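Local coordinates for Low molecular weight phosphotyrosine protein phosphatase (Vibrio cholerae serotype O1, PDB 5Z3M), which probably removes phosphate from phosphotyrosine residues of proteins as a low molecular weight tyrosine phosphatase, at residues Lys121-Pro126 and Gln135-Leu140. Residues are numbered along the deposited sequence; the frame is centred on the assembly and turned at random.
Sequences KEVPDP and QRTALL
Leu140 reaches against the 121-126 loop with its CD2 methyl, which lies 3.6 Å from CD, a corner of the Pro124 ring. The same methyl is 3.8 Å from Glu122 O, a van der Waals contact with the backbone. Val123 and Leu140 instead run alongside one another with their side chains pointing opposite ways, Val123 CG2 resting 4.0 Å from Leu140 CD2. With CG anti to its backbone N (chi1 177°), the leucine extends out from helix 131-155 to the loop. One turn earlier, Thr137 lies at a slant to the Pro126 ring, its CG2 3.9 Å from Pro126 CG and 4.2 Å from Val123 CG1. The threonine's chi1 of -51° sets OG1 beside its own backbone N, where it hydrogen-bonds to Phe133 O within the helix, leaving the methyl to face the loop. Val123 is also tied by backbone hydrogen bonding to Met89, while Arg18 touches Pro126 and forms a salt bridge with Asp125 OD1. Asp125, the predicted proton donor, points away from the helix, between two prolines that pack on this side. Joined by van der Waals contacts, nearly all carbon to carbon, the segments bury 218 Å², consistent with a hydrophobic backing for the loop that carries the probable general acid of this phosphatase family.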
loop_
_atom_site.group_PDB
_atom_site.type_symbol
_atom_site.label_atom_id
_atom_site.label_comp_id
_atom_site.label_asym_id
_atom_site.label_seq_id
_atom_site.Cartn_x
_atom_site.Cartn_y
_atom_site.Cartn_z
ATOM N N LYS A 121 -28.181 -0.882 -1.042
ATOM C CA LYS A 121 -27.985 0.413 -0.402
ATOM C C LYS A 121 -26.862 0.306 0.623
ATOM O O LYS A 121 -26.121 1.262 0.867
ATOM C CB LYS A 121 -29.284 0.884 0.260
ATOM C CG LYS A 121 -30.354 1.302 -0.726
ATOM C CD LYS A 121 -29.965 2.599 -1.411
ATOM C CE LYS A 121 -30.660 2.761 -2.753
ATOM N NZ LYS A 121 -30.320 4.073 -3.371
ATOM N N GLU A 122 -26.763 -0.874 1.227
ATOM C CA GLU A 122 -25.654 -1.212 2.106
ATOM C C GLU A 122 -24.711 -2.214 1.443
ATOM O O GLU A 122 -25.105 -2.987 0.568
ATOM C CB GLU A 122 -26.149 -1.806 3.431
ATOM C CG GLU A 122 -26.754 -0.825 4.427
ATOM C CD GLU A 122 -27.377 -1.534 5.614
ATOM O OE1 GLU A 122 -28.607 -1.737 5.603
ATOM O OE2 GLU A 122 -26.640 -1.889 6.556
ATOM N N VAL A 123 -23.464 -2.196 1.893
ATOM C CA VAL A 123 -22.505 -3.242 1.579
ATOM C C VAL A 123 -22.393 -4.139 2.800
ATOM O O VAL A 123 -21.934 -3.698 3.849
ATOM C CB VAL A 123 -21.141 -2.661 1.197
ATOM C CG1 VAL A 123 -20.117 -3.769 1.023
ATOM C CG2 VAL A 123 -21.253 -1.844 -0.071
ATOM N N PRO A 124 -22.813 -5.409 2.663
ATOM C CA PRO A 124 -22.837 -6.360 3.782
ATOM C C PRO A 124 -21.439 -6.568 4.361
ATOM O O PRO A 124 -20.498 -5.960 3.862
ATOM C CB PRO A 124 -23.367 -7.652 3.148
ATOM C CG PRO A 124 -24.009 -7.221 1.864
ATOM C CD PRO A 124 -23.242 -6.038 1.402
ATOM N N ASP A 125 -21.309 -7.416 5.379
ATOM C CA ASP A 125 -20.066 -7.552 6.138
ATOM C C ASP A 125 -19.286 -8.839 5.819
ATOM O O ASP A 125 -19.598 -9.908 6.345
ATOM C CB ASP A 125 -20.390 -7.484 7.635
ATOM C CG ASP A 125 -19.149 -7.363 8.511
ATOM O OD1 ASP A 125 -18.107 -6.851 8.040
ATOM O OD2 ASP A 125 -19.229 -7.773 9.686
ATOM N N PRO A 126 -18.254 -8.728 4.963
ATOM C CA PRO A 126 -17.398 -9.840 4.530
ATOM C C PRO A 126 -16.522 -10.482 5.613
ATOM O O PRO A 126 -16.017 -11.573 5.355
ATOM C CB PRO A 126 -16.506 -9.195 3.453
ATOM C CG PRO A 126 -16.607 -7.716 3.678
ATOM C CD PRO A 126 -17.993 -7.506 4.183
ATOM N N GLN A 135 -15.513 -12.022 -3.550
ATOM C CA GLN A 135 -15.678 -11.771 -4.983
ATOM C C GLN A 135 -16.881 -10.884 -5.266
ATOM O O GLN A 135 -16.777 -9.880 -5.972
ATOM C CB GLN A 135 -15.826 -13.087 -5.750
ATOM C CG GLN A 135 -14.506 -13.758 -6.077
ATOM C CD GLN A 135 -14.641 -15.255 -6.219
ATOM O OE1 GLN A 135 -14.235 -16.009 -5.339
ATOM N NE2 GLN A 135 -15.209 -15.695 -7.327
ATOM N N ARG A 136 -18.026 -11.278 -4.726
ATOM C CA ARG A 136 -19.258 -10.525 -4.889
ATOM C C ARG A 136 -19.135 -9.152 -4.241
ATOM O O ARG A 136 -19.518 -8.137 -4.828
ATOM C CB ARG A 136 -20.421 -11.300 -4.281
ATOM C CG ARG A 136 -20.288 -12.807 -4.449
ATOM C CD ARG A 136 -21.583 -13.529 -4.134
ATOM N NE ARG A 136 -21.685 -13.968 -2.744
ATOM C CZ ARG A 136 -21.512 -15.225 -2.341
ATOM N NH1 ARG A 136 -21.227 -16.174 -3.220
ATOM N NH2 ARG A 136 -21.623 -15.539 -1.057
ATOM N N THR A 137 -18.587 -9.140 -3.028
ATOM C CA THR A 137 -18.375 -7.922 -2.256
ATOM C C THR A 137 -17.549 -6.908 -3.035
ATOM O O THR A 137 -17.876 -5.719 -3.074
ATOM C CB THR A 137 -17.664 -8.229 -0.924
ATOM O OG1 THR A 137 -18.346 -9.288 -0.241
ATOM C CG2 THR A 137 -17.637 -6.999 -0.038
ATOM N N ALA A 138 -16.484 -7.392 -3.661
ATOM C CA ALA A 138 -15.610 -6.547 -4.456
ATOM C C ALA A 138 -16.372 -5.942 -5.631
ATOM O O ALA A 138 -16.120 -4.807 -6.012
ATOM C CB ALA A 138 -14.406 -7.343 -4.945
ATOM N N LEU A 139 -17.308 -6.703 -6.192
ATOM C CA LEU A 139 -18.128 -6.229 -7.304
ATOM C C LEU A 139 -19.162 -5.191 -6.871
ATOM O O LEU A 139 -19.350 -4.177 -7.547
ATOM C CB LEU A 139 -18.823 -7.412 -7.984
ATOM C CG LEU A 139 -17.972 -8.070 -9.069
ATOM C CD1 LEU A 139 -18.438 -9.479 -9.383
ATOM C CD2 LEU A 139 -17.984 -7.215 -10.322
ATOM N N LEU A 140 -19.837 -5.449 -5.752
ATOM C CA LEU A 140 -20.782 -4.487 -5.188
ATOM C C LEU A 140 -20.086 -3.156 -4.939
ATOM O O LEU A 140 -20.554 -2.101 -5.373
ATOM C CB LEU A 140 -21.391 -5.021 -3.889
ATOM C CG LEU A 140 -22.357 -4.090 -3.153
ATOM C CD1 LEU A 140 -23.387 -3.514 -4.119
ATOM C CD2 LEU A 140 -23.024 -4.814 -1.987
#